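Side-chain contacts in terminal oxygenase component of carbazole 1,9a-dioxygenase (Sphingomonas, PDB 3GKQ), which probably dihydroxylates carbazole at its angular position, as the Rieske-type non-heme iron terminal oxygenase of a carbazole 1,9a-dioxygenase system: residues 80-85 with 92-97; 98-103 with 122-127; 276-281 with 320-325. All blocks are in the same frame, centred on the assembly; numbering follows the deposited sequence.

Contact 1: residues 80-85 with 92-97; sequences SDKVEC and SCWYHG. With FES (Fe2/s2 (inorganic) cluster), chain H.
Lys82 lies across the indole of Trp94, and its chain can be followed outward from there. CB sits over one face of the five-membered ring, 3.9 Å from the centroid of that Trp94 ring, a CH-pi contact. CG and CD then run past Trp94 CB, in a chain whose first torsion sets CG opposite the backbone N (chi1 -171°). Only the last torsion bends, and it delivers NZ to Glu84, where Lys82 NZ and Glu84 OE2 form a salt bridge of 2.8 Å; the ammonium comes in from above the carboxylate plane. Glu84 in turn sets its carboxylate beside the root of the indole, with Glu84 OE2 3.4 Å from Trp94 CB. A water links the same OE2 to Trp94 O. On the other carboxylate oxygen, OE1 is held by Tyr86 OH and by Lys191 of a second subunit.

The backbones are joined at Ser92 and Glu84. Ser92 N donates to Glu84 O at 2.8 Å and 169°, and a second water takes the N-H of Glu84 while donating to Lys82 O and Ser92 O. The indole N-H of Trp94 is used by Thr78 O.

Beyond this packing, 92-97 is a cluster-binding loop of the Rieske domain. Cys93 SG binds one cluster iron, FE1, at 2.3 Å; His96 ND1 binds the other iron, FE2, with Cys72 and His74 as the remaining protein ligands. His96 NE2 also meets Asp183 of the second subunit, consistent with the intersubunit electron path of Rieske oxygenases. Glu84, gripped by a lysine, a tyrosine, a water and a lysine of the neighbouring subunit, is therefore probably ionised, and its salt bridge to Lys191 of the second subunit ties the loop to the interface.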
loop_
_atom_site.group_PDB
_atom_site.type_symbol
_atom_site.label_atom_id
_atom_site.label_comp_id
_atom_site.label_asym_id
_atom_site.label_seq_id
_atom_site.Cartn_x
_atom_site.Cartn_y
_atom_site.Cartn_z
ATOM N N SER A 80 19.650 13.129 7.971
ATOM C CA SER A 80 20.317 12.387 6.904
ATOM C C SER A 80 19.731 12.578 5.506
ATOM O O SER A 80 20.290 12.066 4.535
ATOM C CB SER A 80 20.367 10.889 7.240
ATOM O OG SER A 80 19.069 10.313 7.273
ATOM N N ASP A 81 18.613 13.292 5.386
ATOM C CA ASP A 81 18.044 13.536 4.060
ATOM C C ASP A 81 19.011 14.415 3.247
ATOM O O ASP A 81 18.963 14.431 2.017
ATOM C CB ASP A 81 16.679 14.228 4.160
ATOM C CG ASP A 81 15.532 13.244 4.428
ATOM O OD1 ASP A 81 15.788 12.024 4.530
ATOM O OD2 ASP A 81 14.374 13.700 4.535
ATOM N N LYS A 82 19.867 15.156 3.945
ATOM C CA LYS A 82 20.870 16.007 3.298
ATOM C C LYS A 82 21.933 16.384 4.323
ATOM O O LYS A 82 21.875 17.455 4.936
ATOM C CB LYS A 82 20.239 17.274 2.718
ATOM C CG LYS A 82 21.215 18.072 1.844
ATOM C CD LYS A 82 20.547 19.240 1.134
ATOM C CE LYS A 82 21.483 19.846 0.090
ATOM N NZ LYS A 82 22.811 20.247 0.669
ATOM N N VAL A 83 22.899 15.492 4.504
ATOM C CA VAL A 83 23.966 15.692 5.471
ATOM C C VAL A 83 24.840 16.902 5.148
ATOM O O VAL A 83 25.357 17.031 4.039
ATOM C CB VAL A 83 24.870 14.442 5.566
ATOM C CG1 VAL A 83 25.962 14.668 6.606
ATOM C CG2 VAL A 83 24.036 13.220 5.933
ATOM N N GLU A 84 24.988 17.781 6.133
ATOM C CA GLU A 84 25.802 18.986 6.004
ATOM C C GLU A 84 26.580 19.166 7.305
ATOM O O GLU A 84 25.986 19.326 8.370
ATOM C CB GLU A 84 24.916 20.213 5.743
ATOM C CG GLU A 84 24.282 20.228 4.351
ATOM C CD GLU A 84 23.435 21.462 4.089
ATOM O OE1 GLU A 84 23.707 22.522 4.693
ATOM O OE2 GLU A 84 22.504 21.380 3.258
ATOM N N CYS A 85 27.906 19.108 7.218
ATOM C CA CYS A 85 28.770 19.267 8.385
ATOM C C CYS A 85 29.748 20.418 8.102
ATOM O O CYS A 85 30.482 20.386 7.111
ATOM C CB CYS A 85 29.542 17.966 8.656
ATOM S SG CYS A 85 28.504 16.503 9.098
ATOM N N SER A 92 25.042 20.130 10.859
ATOM C CA SER A 92 24.082 21.223 10.830
ATOM C C SER A 92 22.882 20.801 9.988
ATOM O O SER A 92 23.046 20.318 8.863
ATOM C CB SER A 92 24.716 22.485 10.218
ATOM O OG SER A 92 25.846 22.922 10.961
ATOM N N CYS A 93 21.681 20.977 10.534
ATOM C CA CYS A 93 20.471 20.625 9.802
ATOM C C CYS A 93 20.429 21.428 8.517
ATOM O O CYS A 93 20.696 22.637 8.508
ATOM C CB CYS A 93 19.213 20.919 10.621
ATOM S SG CYS A 93 17.668 20.440 9.766
ATOM N N TRP A 94 20.080 20.742 7.438
ATOM C CA TRP A 94 19.999 21.340 6.119
ATOM C C TRP A 94 18.867 22.344 5.931
ATOM O O TRP A 94 18.835 23.057 4.927
ATOM C CB TRP A 94 19.853 20.234 5.077
ATOM C CG TRP A 94 18.786 19.216 5.431
ATOM C CD1 TRP A 94 18.950 18.078 6.172
ATOM C CD2 TRP A 94 17.399 19.257 5.059
ATOM N NE1 TRP A 94 17.748 17.403 6.280
ATOM C CE2 TRP A 94 16.782 18.107 5.606
ATOM C CE3 TRP A 94 16.619 20.155 4.314
ATOM C CZ2 TRP A 94 15.415 17.826 5.431
ATOM C CZ3 TRP A 94 15.254 19.878 4.139
ATOM C CH2 TRP A 94 14.671 18.719 4.700
ATOM N N TYR A 95 17.937 22.409 6.880
ATOM C CA TYR A 95 16.807 23.320 6.737
ATOM C C TYR A 95 17.064 24.720 7.312
ATOM O O TYR A 95 17.039 25.704 6.573
ATOM C CB TYR A 95 15.550 22.701 7.376
ATOM C CG TYR A 95 14.235 23.227 6.827
ATOM C CD1 TYR A 95 14.204 24.288 5.920
ATOM C CD2 TYR A 95 13.015 22.680 7.240
ATOM C CE1 TYR A 95 12.993 24.796 5.439
ATOM C CE2 TYR A 95 11.796 23.182 6.767
ATOM C CZ TYR A 95 11.794 24.236 5.870
ATOM O OH TYR A 95 10.601 24.735 5.402
ATOM N N HIS A 96 17.303 24.813 8.618
ATOM C CA HIS A 96 17.557 26.111 9.249
ATOM C C HIS A 96 18.890 26.155 9.994
ATOM O O HIS A 96 19.093 26.996 10.871
ATOM C CB HIS A 96 16.435 26.487 10.225
ATOM C CG HIS A 96 15.057 26.352 9.655
ATOM N ND1 HIS A 96 14.329 25.183 9.739
ATOM C CD2 HIS A 96 14.277 27.237 8.991
ATOM C CE1 HIS A 96 13.157 25.357 9.152
ATOM N NE2 HIS A 96 13.100 26.592 8.689
ATOM N N GLY A 97 19.781 25.227 9.658
ATOM C CA GLY A 97 21.099 25.199 10.259
ATOM C C GLY A 97 21.274 24.964 11.748
ATOM O O GLY A 97 22.303 25.365 12.299
HETATM FE FE1 FES H . 16.264 21.449 11.269
HETATM FE FE2 FES H . 14.856 23.828 11.173
HETATM S S1 FES H . 17.015 23.610 11.626
HETATM S S2 FES H . 14.116 21.678 10.733
HETATM O O HOH W 1 22.708 17.815 7.784
HETATM O O HOH W 2 20.515 22.928 2.848
#

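Contact 2: residues 98-103 with 122-127; sequences WTYRWD and HALKTY. With FES (Fe2/s2 (inorganic) cluster), chain H.
Leu124 presses both methyl groups against the phenol ring of Tyr100. CD2 stands over one face, 3.6 Å from the centroid of the Tyr100 ring and 19° off its normal, a CH-pi contact displaced toward the CG side. CD1 reaches further along the ring, with Leu124 CD1 3.4 Å from Tyr100 CE2. The leucine's torsions lie away from the usual staggered values (chi1 -107°), and with them both methyls reach the ring; the two side chains meet at about a right angle. The phenol tip continues to the cluster loops, where Tyr100 OH bonds to the backbone N of Leu73 and the ring touches Cys72; Leu124 leans on Leu73 as well.

Toward the other end the packing thins. Thr126 CG2 comes no nearer than 4.4 Å to Asp103 O, and Asp103 is exposed. Its carboxylate turns back to its own segment: Arg101 grips it side-on, NE to OD1 and NH2 to OD2, the latter a 2.7 Å salt bridge between Arg101 NH2 and Asp103 OD2. Arg101 NH1 has a further partner in Glu245 of a second subunit.

At the start of strand 98-101, Trp98 CD1 lies 3.3 Å from the cluster sulfur S1, while its indole stacks with His74. A strand leading away from a Cys-His cluster loop, with Trp98 lining the cluster pocket and Tyr100 backing its ligand Cys72, belongs to the cluster-binding part of the Rieske [2Fe-2S] domain.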
loop_
_atom_site.group_PDB
_atom_site.type_symbol
_atom_site.label_atom_id
_atom_site.label_comp_id
_atom_site.label_asym_id
_atom_site.label_seq_id
_atom_site.Cartn_x
_atom_site.Cartn_y
_atom_site.Cartn_z
ATOM N N TRP A 98 20.300 24.355 12.423
ATOM C CA TRP A 98 20.499 24.075 13.844
ATOM C C TRP A 98 21.686 23.119 13.841
ATOM O O TRP A 98 21.705 22.146 13.084
ATOM C CB TRP A 98 19.261 23.424 14.465
ATOM C CG TRP A 98 18.174 24.418 14.814
ATOM C CD1 TRP A 98 17.841 25.557 14.124
ATOM C CD2 TRP A 98 17.232 24.313 15.887
ATOM N NE1 TRP A 98 16.746 26.159 14.700
ATOM C CE2 TRP A 98 16.353 25.415 15.782
ATOM C CE3 TRP A 98 17.041 23.387 16.924
ATOM C CZ2 TRP A 98 15.297 25.617 16.678
ATOM C CZ3 TRP A 98 15.991 23.590 17.813
ATOM C CH2 TRP A 98 15.133 24.696 17.684
ATOM N N THR A 99 22.678 23.406 14.676
ATOM C CA THR A 99 23.909 22.620 14.708
ATOM C C THR A 99 24.134 21.841 15.997
ATOM O O THR A 99 24.115 22.409 17.088
ATOM C CB THR A 99 25.106 23.559 14.432
ATOM O OG1 THR A 99 24.891 24.219 13.177
ATOM C CG2 THR A 99 26.417 22.787 14.377
ATOM N N TYR A 100 24.358 20.536 15.849
ATOM C CA TYR A 100 24.550 19.638 16.985
ATOM C C TYR A 100 25.896 18.919 16.977
ATOM O O TYR A 100 26.425 18.593 15.918
ATOM C CB TYR A 100 23.456 18.556 16.999
ATOM C CG TYR A 100 22.044 19.034 16.710
ATOM C CD1 TYR A 100 21.601 19.223 15.401
ATOM C CD2 TYR A 100 21.142 19.258 17.749
ATOM C CE1 TYR A 100 20.281 19.618 15.136
ATOM C CE2 TYR A 100 19.829 19.652 17.497
ATOM C CZ TYR A 100 19.404 19.827 16.194
ATOM O OH TYR A 100 18.102 20.205 15.957
ATOM N N ARG A 101 26.428 18.646 18.165
ATOM C CA ARG A 101 27.687 17.916 18.283
ATOM C C ARG A 101 27.394 16.419 18.236
ATOM O O ARG A 101 26.412 15.952 18.829
ATOM C CB ARG A 101 28.385 18.231 19.611
ATOM C CG ARG A 101 29.048 19.608 19.700
ATOM C CD ARG A 101 29.781 19.749 21.031
ATOM N NE ARG A 101 30.828 18.740 21.194
ATOM C CZ ARG A 101 32.074 18.860 20.738
ATOM N NH1 ARG A 101 32.450 19.954 20.088
ATOM N NH2 ARG A 101 32.948 17.881 20.926
ATOM N N TRP A 102 28.251 15.670 17.547
ATOM C CA TRP A 102 28.085 14.228 17.439
ATOM C C TRP A 102 28.267 13.509 18.770
ATOM O O TRP A 102 27.534 12.564 19.074
ATOM C CB TRP A 102 29.080 13.633 16.438
ATOM C CG TRP A 102 28.814 13.976 15.011
ATOM C CD1 TRP A 102 29.451 14.923 14.260
ATOM C CD2 TRP A 102 27.846 13.364 14.148
ATOM N NE1 TRP A 102 28.943 14.937 12.979
ATOM C CE2 TRP A 102 27.954 13.990 12.884
ATOM C CE3 TRP A 102 26.894 12.346 14.320
ATOM C CZ2 TRP A 102 27.148 13.634 11.798
ATOM C CZ3 TRP A 102 26.089 11.990 13.234
ATOM C CH2 TRP A 102 26.223 12.634 11.993
ATOM N N ASP A 103 29.238 13.949 19.569
ATOM C CA ASP A 103 29.504 13.273 20.832
ATOM C C ASP A 103 28.442 13.394 21.918
ATOM O O ASP A 103 28.266 12.462 22.700
ATOM C CB ASP A 103 30.886 13.672 21.390
ATOM C CG ASP A 103 31.017 15.159 21.682
ATOM O OD1 ASP A 103 30.043 15.918 21.502
ATOM O OD2 ASP A 103 32.120 15.567 22.102
ATOM N N HIS A 122 19.000 22.638 24.262
ATOM C CA HIS A 122 18.482 21.355 23.806
ATOM C C HIS A 122 19.593 20.420 23.372
ATOM O O HIS A 122 20.729 20.840 23.146
ATOM C CB HIS A 122 17.539 21.568 22.619
ATOM C CG HIS A 122 16.476 22.593 22.861
ATOM N ND1 HIS A 122 15.324 22.322 23.566
ATOM C CD2 HIS A 122 16.390 23.893 22.486
ATOM C CE1 HIS A 122 14.572 23.408 23.614
ATOM N NE2 HIS A 122 15.196 24.376 22.965
ATOM N N ALA A 123 19.247 19.144 23.242
ATOM C CA ALA A 123 20.198 18.141 22.810
ATOM C C ALA A 123 19.463 16.965 22.188
ATOM O O ALA A 123 18.423 16.526 22.688
ATOM C CB ALA A 123 21.043 17.662 23.992
ATOM N N LEU A 124 20.005 16.483 21.079
ATOM C CA LEU A 124 19.463 15.332 20.376
ATOM C C LEU A 124 19.762 14.149 21.281
ATOM O O LEU A 124 20.702 14.199 22.074
ATOM C CB LEU A 124 20.212 15.135 19.059
ATOM C CG LEU A 124 19.624 15.456 17.685
ATOM C CD1 LEU A 124 18.543 16.506 17.753
ATOM C CD2 LEU A 124 20.776 15.884 16.786
ATOM N N LYS A 125 18.971 13.088 21.181
ATOM C CA LYS A 125 19.254 11.913 21.990
ATOM C C LYS A 125 20.476 11.235 21.386
ATOM O O LYS A 125 20.626 11.190 20.161
ATOM C CB LYS A 125 18.089 10.921 21.970
ATOM C CG LYS A 125 18.478 9.580 22.578
ATOM C CD LYS A 125 17.404 8.530 22.440
ATOM C CE LYS A 125 17.998 7.146 22.685
ATOM N NZ LYS A 125 18.765 7.062 23.963
ATOM N N THR A 126 21.352 10.719 22.241
ATOM C CA THR A 126 22.540 10.020 21.774
ATOM C C THR A 126 22.404 8.556 22.185
ATOM O O THR A 126 21.713 8.243 23.146
ATOM C CB THR A 126 23.830 10.592 22.396
ATOM O OG1 THR A 126 23.812 10.393 23.814
ATOM C CG2 THR A 126 23.948 12.085 22.100
ATOM N N TYR A 127 23.049 7.664 21.444
ATOM C CA TYR A 127 22.997 6.240 21.747
ATOM C C TYR A 127 24.377 5.722 22.113
ATOM O O TYR A 127 25.349 5.967 21.394
ATOM C CB TYR A 127 22.492 5.437 20.542
ATOM C CG TYR A 127 21.062 5.715 20.131
ATOM C CD1 TYR A 127 20.710 6.924 19.536
ATOM C CD2 TYR A 127 20.063 4.755 20.326
ATOM C CE1 TYR A 127 19.399 7.175 19.140
ATOM C CE2 TYR A 127 18.748 4.996 19.936
ATOM C CZ TYR A 127 18.423 6.206 19.344
ATOM O OH TYR A 127 17.127 6.454 18.959
HETATM FE FE1 FES H . 16.264 21.449 11.269
HETATM FE FE2 FES H . 14.856 23.828 11.173
HETATM S S1 FES H . 17.015 23.610 11.626
HETATM S S2 FES H . 14.116 21.678 10.733
#

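Contact 3: residues 276-281 with 320-325; sequences FPDPTL and EKWVEL
Three residues of the 276-281 loop receive the indole of Trp322, and apolar contacts make up most of the interface. Leu281 CD1 stands over one face of the ring, 3.6 Å from the centroid of the Trp322 five-membered ring and only 11° off its normal, a CH-pi contact. The opposite face carries CD of Lys321 from the helix itself, placing the indole between two aliphatic groups. Pro277 meets the six-membered ring obliquely, with Pro277 CG 3.6 Å from Trp322 CE3. A cis peptide bond precedes this proline, which also touches Leu195 of helix 194-198 and Leu301 of strand 294-304. Asp278 CB adds a further oblique contact, 3.7 Å from Trp322 CH2.

The contact joins the turn between strands 270-274 and 282-289, neighbours in the antiparallel sheet, to helix 308-328 in the catalytic domain, a helix-grip fold of the Bet v 1-like kind. Pro277 lies about 11 Å from the bound iron, measured from its side chain.

Polar contacts shape the loop and tie it to its surroundings. Residues 278-281 form a type I beta turn, closed by Leu281 N and Asp278 O at 2.8 Å. Within it, Asp278 OD1 takes two donors from Thr280: the backbone N, making an Asx turn, at 2.9 Å from Thr280 N to Asp278 OD1, and the hydroxyl OG1, which comes from above the carboxylate plane. Chi1 of -176° turns the carboxylate away from the residue's own N, and Asp278 OD2 also comes 3.7 Å from Trp322 CH2. OD2 forms a salt bridge with Lys257 and accepts from Asn199, so the buried carboxylate is probably ionised.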
loop_
_atom_site.group_PDB
_atom_site.type_symbol
_atom_site.label_atom_id
_atom_site.label_comp_id
_atom_site.label_asym_id
_atom_site.label_seq_id
_atom_site.Cartn_x
_atom_site.Cartn_y
_atom_site.Cartn_z
ATOM N N PHE A 276 30.123 -24.531 12.785
ATOM C CA PHE A 276 29.370 -24.382 11.544
ATOM C C PHE A 276 29.874 -23.152 10.803
ATOM O O PHE A 276 30.237 -22.153 11.428
ATOM C CB PHE A 276 27.874 -24.240 11.867
ATOM C CG PHE A 276 26.978 -24.403 10.674
ATOM C CD1 PHE A 276 26.709 -23.325 9.835
ATOM C CD2 PHE A 276 26.462 -25.654 10.348
ATOM C CE1 PHE A 276 25.938 -23.492 8.690
ATOM C CE2 PHE A 276 25.686 -25.832 9.199
ATOM C CZ PHE A 276 25.429 -24.753 8.369
ATOM N N PRO A 277 29.909 -23.198 9.461
ATOM C CA PRO A 277 29.523 -24.291 8.557
ATOM C C PRO A 277 30.636 -25.326 8.362
ATOM O O PRO A 277 30.605 -26.122 7.422
ATOM C CB PRO A 277 29.207 -23.555 7.267
ATOM C CG PRO A 277 30.273 -22.498 7.255
ATOM C CD PRO A 277 30.264 -21.992 8.689
ATOM N N ASP A 278 31.620 -25.299 9.252
ATOM C CA ASP A 278 32.744 -26.222 9.187
ATOM C C ASP A 278 33.250 -26.443 10.601
ATOM O O ASP A 278 33.090 -25.579 11.465
ATOM C CB ASP A 278 33.857 -25.637 8.305
ATOM C CG ASP A 278 35.022 -26.601 8.113
ATOM O OD1 ASP A 278 35.902 -26.672 9.001
ATOM O OD2 ASP A 278 35.044 -27.296 7.076
ATOM N N PRO A 279 33.849 -27.614 10.866
ATOM C CA PRO A 279 34.367 -27.911 12.204
ATOM C C PRO A 279 35.351 -26.859 12.720
ATOM O O PRO A 279 35.594 -26.768 13.922
ATOM C CB PRO A 279 35.019 -29.280 12.017
ATOM C CG PRO A 279 34.134 -29.921 10.998
ATOM C CD PRO A 279 33.930 -28.802 9.997
ATOM N N THR A 280 35.914 -26.065 11.815
ATOM C CA THR A 280 36.875 -25.036 12.208
ATOM C C THR A 280 36.239 -23.654 12.336
ATOM O O THR A 280 36.943 -22.662 12.532
ATOM C CB THR A 280 38.019 -24.919 11.185
ATOM O OG1 THR A 280 37.486 -24.473 9.931
ATOM C CG2 THR A 280 38.711 -26.274 10.994
ATOM N N LEU A 281 34.916 -23.588 12.228
ATOM C CA LEU A 281 34.219 -22.309 12.309
ATOM C C LEU A 281 33.030 -22.319 13.260
ATOM O O LEU A 281 32.505 -23.373 13.611
ATOM C CB LEU A 281 33.733 -21.899 10.918
ATOM C CG LEU A 281 34.799 -21.762 9.829
ATOM C CD1 LEU A 281 34.131 -21.535 8.481
ATOM C CD2 LEU A 281 35.731 -20.613 10.177
ATOM N N GLU A 320 36.283 -15.784 -0.265
ATOM C CA GLU A 320 36.362 -16.690 -1.399
ATOM C C GLU A 320 35.569 -17.989 -1.338
ATOM O O GLU A 320 35.238 -18.552 -2.379
ATOM C CB GLU A 320 37.834 -17.007 -1.671
ATOM C CG GLU A 320 38.610 -15.844 -2.283
ATOM C CD GLU A 320 40.095 -15.895 -1.963
ATOM O OE1 GLU A 320 40.664 -17.007 -1.933
ATOM O OE2 GLU A 320 40.695 -14.818 -1.749
ATOM N N LYS A 321 35.242 -18.463 -0.142
ATOM C CA LYS A 321 34.524 -19.729 -0.043
ATOM C C LYS A 321 33.214 -19.738 0.746
ATOM O O LYS A 321 32.143 -19.970 0.188
ATOM C CB LYS A 321 35.464 -20.790 0.541
ATOM C CG LYS A 321 34.862 -22.185 0.662
ATOM C CD LYS A 321 35.892 -23.162 1.226
ATOM C CE LYS A 321 35.385 -24.596 1.222
ATOM N NZ LYS A 321 36.424 -25.556 1.717
ATOM N N TRP A 322 33.315 -19.487 2.043
ATOM C CA TRP A 322 32.170 -19.530 2.938
ATOM C C TRP A 322 30.977 -18.616 2.667
ATOM O O TRP A 322 29.839 -19.001 2.939
ATOM C CB TRP A 322 32.669 -19.349 4.366
ATOM C CG TRP A 322 33.697 -20.380 4.706
ATOM C CD1 TRP A 322 34.988 -20.159 5.086
ATOM C CD2 TRP A 322 33.527 -21.804 4.665
ATOM N NE1 TRP A 322 35.636 -21.356 5.282
ATOM C CE2 TRP A 322 34.762 -22.382 5.030
ATOM C CE3 TRP A 322 32.450 -22.647 4.353
ATOM C CZ2 TRP A 322 34.955 -23.769 5.093
ATOM C CZ3 TRP A 322 32.640 -24.029 4.415
ATOM C CH2 TRP A 322 33.887 -24.574 4.784
ATOM N N VAL A 323 31.214 -17.423 2.135
ATOM C CA VAL A 323 30.105 -16.521 1.852
ATOM C C VAL A 323 29.098 -17.138 0.880
ATOM O O VAL A 323 27.902 -17.183 1.168
ATOM C CB VAL A 323 30.605 -15.162 1.290
ATOM C CG1 VAL A 323 29.450 -14.387 0.669
ATOM C CG2 VAL A 323 31.223 -14.335 2.410
ATOM N N GLU A 324 29.579 -17.635 -0.257
ATOM C CA GLU A 324 28.686 -18.224 -1.250
ATOM C C GLU A 324 28.272 -19.668 -0.974
ATOM O O GLU A 324 27.164 -20.077 -1.328
ATOM C CB GLU A 324 29.316 -18.157 -2.646
ATOM C CG GLU A 324 29.468 -16.757 -3.217
ATOM C CD GLU A 324 28.171 -15.959 -3.203
ATOM O OE1 GLU A 324 27.085 -16.556 -3.386
ATOM O OE2 GLU A 324 28.241 -14.723 -3.022
ATOM N N LEU A 325 29.152 -20.440 -0.346
ATOM C CA LEU A 325 28.863 -21.843 -0.064
ATOM C C LEU A 325 27.930 -22.058 1.130
ATOM O O LEU A 325 27.080 -22.953 1.109
ATOM C CB LEU A 325 30.168 -22.605 0.192
ATOM C CG LEU A 325 30.364 -24.032 -0.346
ATOM C CD1 LEU A 325 31.198 -24.811 0.665
ATOM C CD2 LEU A 325 29.038 -24.734 -0.577
#

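In the fold
Contacts 1 and 2 belong to the Rieske domain and share the iron-sulfur cluster, their centres 13 Å apart; Ser92 OG lies 2.7 Å from Thr99 OG1, and Cys93 N probably donates to Trp98 O where the cluster loop runs into strand 98-101. Both also meet a second subunit. Contact 3 lies more than 40 Å from either, centre to centre, within the catalytic domain of the same chain, and no other subunit touches its segments. Contact 1 mixes a backbone bond, waters and charge with aromatic packing, whereas contacts 2 and 3 have packing, chiefly CH-pi, as their cross-segment chemistry. The touching residues of contact 3 are all buried; contacts 1 and 2 each combine buried aromatics with exposed residues.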